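Local coordinates for putative secreted protein (Streptomyces coelicolor A3, PDB 2QF9), which is of unknown function; a putative secreted DUF305 protein with a helical fold probably related to that of ferritin-like proteins, at residues H123-V135 / L146-I158. Residues are numbered along the deposited sequence; the frame is centred on the assembly and turned at random.
Sequences HHRGGVHMAKGCV and LARGMVESQESEI
Ala131 and Ala147 bring helices 109-137 and 141-167 together as an antiparallel helical hairpin, part of the ferritin-like helix bundle that helices 8-31 and 37-63 complete. The short segment axes approach to 8.1 Å and cross at -149°, and the CA atoms of the two alanines stand 4.8 Å apart.

Apolar packing fills the middle and the end near the turn. The methyl of Ala131 touches Val151 CG2, while Val128 CG2 touches Gln154 CB, the latter two side chains running in opposite directions. Cys134 SG, disulfide-bonded to Cys138 in the short connection between the helices, rests against Ala147 CB at 3.7 Å. At the other end Ile158 CG2 lies over one face of the Arg125 guanidinium, whose NE forms a salt bridge with Glu172, and Ile158 CG1 packs on His124 CB.

The one hydrogen bond between the two segments joins His124 to Glu157. Its NE2 donates to Glu157 OE1 over 2.7 Å, nearly straight at 162°; the carboxylate lies almost coplanar with the ring and accepts through its anti lone pair. With CG anti to the carbonyl carbon (chi1 -85°), the imidazole reaches across to helix 141-167, where Gln154 CG sits over the ring centre in a CH-pi contact. Replacing His124 by an alanine removes the imidazole and is likely to leave Glu157 OE1 without its donor and to open a gap under Gln154 CG.

In one of its two conformers Gln154 places its amide against the backbone of helix 109-137, where Gly127 CA meets OE1 at 3.5 Å. The amide NE2 turns back to its own helix, donating to Met150 O over 3.1 Å from above the carbonyl plane, on the face opposite to that used by Gln154 N.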
loop_
_atom_site.group_PDB
_atom_site.type_symbol
_atom_site.label_atom_id
_atom_site.label_comp_id
_atom_site.label_asym_id
_atom_site.label_seq_id
_atom_site.Cartn_x
_atom_site.Cartn_y
_atom_site.Cartn_z
ATOM N N HIS A 123 5.965 12.347 13.005
ATOM C CA HIS A 123 6.315 11.658 11.771
ATOM C C HIS A 123 6.036 12.557 10.557
ATOM O O HIS A 123 6.899 12.715 9.694
ATOM C CB HIS A 123 5.532 10.359 11.680
ATOM C CG HIS A 123 6.186 9.315 10.834
ATOM N ND1 HIS A 123 5.866 9.115 9.510
ATOM C CD2 HIS A 123 7.135 8.402 11.132
ATOM C CE1 HIS A 123 6.587 8.118 9.030
ATOM N NE2 HIS A 123 7.370 7.673 9.993
ATOM N N HIS A 124 4.839 13.141 10.519
ATOM C CA HIS A 124 4.448 14.106 9.485
ATOM C C HIS A 124 5.374 15.325 9.448
ATOM O O HIS A 124 5.746 15.770 8.357
ATOM C CB HIS A 124 3.003 14.561 9.694
ATOM C CG HIS A 124 1.977 13.655 9.083
ATOM N ND1 HIS A 124 2.198 12.313 8.828
ATOM C CD2 HIS A 124 0.708 13.913 8.682
ATOM C CE1 HIS A 124 1.113 11.795 8.275
ATOM N NE2 HIS A 124 0.196 12.745 8.173
ATOM N N ARG A 125 5.744 15.849 10.622
ATOM C CA ARG A 125 6.654 17.002 10.679
ATOM C C ARG A 125 7.990 16.697 9.990
ATOM O O ARG A 125 8.463 17.500 9.175
ATOM C CB ARG A 125 6.841 17.513 12.102
ATOM C CG ARG A 125 5.623 18.249 12.641
ATOM C CD ARG A 125 5.983 19.103 13.873
ATOM N NE ARG A 125 4.803 19.526 14.641
ATOM C CZ ARG A 125 3.914 20.437 14.244
ATOM N NH1 ARG A 125 4.031 21.046 13.059
ATOM N NH2 ARG A 125 2.896 20.741 15.041
ATOM N N GLY A 126 8.555 15.520 10.287
ATOM C CA GLY A 126 9.811 15.062 9.673
ATOM C C GLY A 126 9.633 14.896 8.165
ATOM O O GLY A 126 10.495 15.288 7.375
ATOM N N GLY A 127 8.507 14.300 7.787
ATOM C CA GLY A 127 8.128 14.072 6.382
ATOM C C GLY A 127 8.057 15.354 5.569
ATOM O O GLY A 127 8.559 15.414 4.432
ATOM N N VAL A 128 7.446 16.380 6.153
ATOM C CA VAL A 128 7.314 17.691 5.504
ATOM C C VAL A 128 8.715 18.285 5.249
ATOM O O VAL A 128 8.994 18.785 4.148
ATOM C CB VAL A 128 6.428 18.655 6.345
ATOM C CG1 VAL A 128 6.610 20.110 5.912
ATOM C CG2 VAL A 128 4.953 18.253 6.255
ATOM N N HIS A 129 9.581 18.200 6.259
ATOM C CA HIS A 129 10.970 18.634 6.141
ATOM C C HIS A 129 11.683 17.959 4.953
ATOM O O HIS A 129 12.311 18.622 4.127
ATOM C CB HIS A 129 11.706 18.353 7.442
ATOM C CG HIS A 129 13.148 18.734 7.408
ATOM N ND1 HIS A 129 13.568 20.047 7.444
ATOM C CD2 HIS A 129 14.267 17.982 7.326
ATOM C CE1 HIS A 129 14.889 20.083 7.395
ATOM N NE2 HIS A 129 15.338 18.843 7.324
HETATM N N MSE A 130 11.549 16.640 4.867
HETATM C CA MSE A 130 12.138 15.868 3.780
HETATM C C MSE A 130 11.519 16.194 2.419
HETATM O O MSE A 130 12.247 16.334 1.421
HETATM C CB MSE A 130 12.000 14.374 4.069
HETATM C CG MSE A 130 12.707 13.927 5.313
HETATM SE SE MSE A 130 12.093 12.141 5.863
HETATM C CE MSE A 130 12.676 11.081 4.319
ATOM N N ALA A 131 10.192 16.312 2.372
ATOM C CA ALA A 131 9.492 16.625 1.117
ATOM C C ALA A 131 9.913 18.011 0.594
ATOM O O ALA A 131 10.146 18.203 -0.618
ATOM C CB ALA A 131 8.009 16.577 1.317
ATOM N N LYS A 132 10.024 18.964 1.520
ATOM C CA LYS A 132 10.526 20.299 1.200
ATOM C C LYS A 132 11.911 20.219 0.576
ATOM O O LYS A 132 12.209 20.976 -0.368
ATOM C CB LYS A 132 10.527 21.202 2.442
ATOM C CG LYS A 132 9.168 21.756 2.795
ATOM C CD LYS A 132 9.260 22.628 4.052
ATOM C CE LYS A 132 7.926 23.261 4.413
ATOM N NZ LYS A 132 8.042 23.981 5.743
ATOM N N GLY A 133 12.744 19.302 1.082
ATOM C CA GLY A 133 14.086 19.077 0.542
ATOM C C GLY A 133 14.030 18.637 -0.918
ATOM O O GLY A 133 14.824 19.090 -1.747
ATOM N N CYS A 134 13.100 17.738 -1.234
ATOM C CA CYS A 134 12.901 17.302 -2.617
ATOM C C CYS A 134 12.312 18.428 -3.493
ATOM O O CYS A 134 12.715 18.586 -4.642
ATOM C CB CYS A 134 12.045 16.030 -2.669
ATOM S SG CYS A 134 11.678 15.373 -4.335
ATOM N N VAL A 135 11.384 19.225 -2.956
ATOM C CA VAL A 135 10.842 20.352 -3.728
ATOM C C VAL A 135 12.018 21.269 -4.167
ATOM O O VAL A 135 12.059 21.750 -5.309
ATOM C CB VAL A 135 9.699 21.124 -2.974
ATOM C CG1 VAL A 135 9.263 22.375 -3.752
ATOM C CG2 VAL A 135 8.492 20.227 -2.772
ATOM N N LEU A 146 5.009 15.219 -6.506
ATOM C CA LEU A 146 4.604 14.311 -5.439
ATOM C C LEU A 146 5.015 14.870 -4.088
ATOM O O LEU A 146 4.198 14.905 -3.150
ATOM C CB LEU A 146 5.180 12.898 -5.632
ATOM C CG LEU A 146 4.482 11.812 -4.761
ATOM C CD1 LEU A 146 3.052 11.524 -5.218
ATOM C CD2 LEU A 146 5.286 10.524 -4.806
ATOM N N ALA A 147 6.266 15.321 -4.006
ATOM C CA ALA A 147 6.818 15.922 -2.787
ATOM C C ALA A 147 6.009 17.166 -2.360
ATOM O O ALA A 147 5.652 17.318 -1.191
ATOM C CB ALA A 147 8.300 16.254 -2.992
ATOM N N ARG A 148 5.704 18.036 -3.323
ATOM C CA ARG A 148 4.914 19.250 -3.064
ATOM C C ARG A 148 3.519 18.904 -2.505
ATOM O O ARG A 148 2.985 19.613 -1.641
ATOM C CB ARG A 148 4.821 20.077 -4.354
ATOM C CG ARG A 148 4.573 21.578 -4.179
ATOM C CD ARG A 148 5.455 22.399 -5.143
ATOM N NE ARG A 148 5.665 21.739 -6.437
ATOM C CZ ARG A 148 6.727 21.921 -7.218
ATOM N NH1 ARG A 148 7.701 22.742 -6.847
ATOM N NH2 ARG A 148 6.817 21.272 -8.372
ATOM N N GLY A 149 2.947 17.802 -2.989
ATOM C CA GLY A 149 1.636 17.319 -2.531
ATOM C C GLY A 149 1.700 16.758 -1.126
ATOM O O GLY A 149 0.755 16.923 -0.346
HETATM N N MSE A 150 2.826 16.121 -0.799
HETATM C CA MSE A 150 3.064 15.628 0.561
HETATM C C MSE A 150 3.161 16.760 1.566
HETATM O O MSE A 150 2.631 16.637 2.656
HETATM C CB MSE A 150 4.322 14.774 0.645
HETATM C CG MSE A 150 4.262 13.512 -0.195
HETATM SE SE MSE A 150 5.894 12.518 0.189
HETATM C CE MSE A 150 5.914 11.309 -1.335
ATOM N N VAL A 151 3.813 17.865 1.198
ATOM C CA VAL A 151 3.843 19.033 2.095
ATOM C C VAL A 151 2.415 19.466 2.463
ATOM O O VAL A 151 2.081 19.589 3.647
ATOM C CB VAL A 151 4.698 20.193 1.524
ATOM C CG1 VAL A 151 4.669 21.408 2.455
ATOM C CG2 VAL A 151 6.159 19.726 1.322
ATOM N N GLU A 152 1.562 19.633 1.459
ATOM C CA GLU A 152 0.162 20.026 1.683
ATOM C C GLU A 152 -0.617 19.003 2.493
ATOM O O GLU A 152 -1.275 19.360 3.472
ATOM C CB GLU A 152 -0.572 20.225 0.354
ATOM C CG GLU A 152 0.052 21.205 -0.592
ATOM C CD GLU A 152 -0.693 21.234 -1.931
ATOM O OE1 GLU A 152 -1.208 20.170 -2.353
ATOM O OE2 GLU A 152 -0.774 22.322 -2.542
ATOM N N SER A 153 -0.566 17.735 2.075
ATOM C CA SER A 153 -1.365 16.695 2.711
ATOM C C SER A 153 -0.927 16.448 4.160
ATOM O O SER A 153 -1.783 16.286 5.048
ATOM C CB SER A 153 -1.370 15.384 1.893
ATOM O OG SER A 153 -0.070 14.817 1.839
ATOM N N GLN A 154 0.379 16.427 4.401
ATOM C CA GLN A 154 0.879 16.193 5.752
ATOM C C GLN A 154 0.589 17.376 6.669
ATOM O O GLN A 154 0.231 17.185 7.832
ATOM C CB GLN A 154 2.367 15.893 5.738
ATOM C CG GLN A 154 2.718 14.584 5.067
ATOM C CD GLN A 154 4.212 14.375 5.032
ATOM O OE1 GLN A 154 4.748 13.619 5.821
ATOM N NE2 GLN A 154 4.897 15.081 4.133
ATOM N N GLU A 155 0.733 18.596 6.145
ATOM C CA GLU A 155 0.397 19.798 6.937
ATOM C C GLU A 155 -1.105 19.850 7.287
ATOM O O GLU A 155 -1.456 20.122 8.430
ATOM C CB GLU A 155 0.885 21.070 6.249
ATOM C CG GLU A 155 2.372 21.276 6.372
ATOM C CD GLU A 155 2.863 22.565 5.718
ATOM O OE1 GLU A 155 2.135 23.165 4.884
ATOM O OE2 GLU A 155 4.002 22.952 6.035
ATOM N N SER A 156 -1.971 19.500 6.326
ATOM C CA SER A 156 -3.414 19.391 6.563
ATOM C C SER A 156 -3.709 18.330 7.629
ATOM O O SER A 156 -4.498 18.563 8.536
ATOM C CB SER A 156 -4.170 19.068 5.266
ATOM O OG SER A 156 -5.553 18.819 5.513
ATOM N N GLU A 157 -3.040 17.183 7.535
ATOM C CA GLU A 157 -3.258 16.105 8.513
ATOM C C GLU A 157 -2.742 16.467 9.912
ATOM O O GLU A 157 -3.357 16.075 10.912
ATOM C CB GLU A 157 -2.681 14.778 8.007
ATOM C CG GLU A 157 -3.636 14.139 6.992
ATOM C CD GLU A 157 -3.099 12.876 6.342
ATOM O OE1 GLU A 157 -1.984 12.432 6.678
ATOM O OE2 GLU A 157 -3.816 12.338 5.463
ATOM N N ILE A 158 -1.650 17.230 9.992
ATOM C CA ILE A 158 -1.171 17.702 11.312
ATOM C C ILE A 158 -2.261 18.562 11.988
ATOM O O ILE A 158 -2.562 18.379 13.171
ATOM C CB ILE A 158 0.155 18.490 11.196
ATOM C CG1 ILE A 158 1.311 17.532 10.848
ATOM C CG2 ILE A 158 0.482 19.245 12.529
ATOM C CD1 ILE A 158 2.583 18.249 10.292
#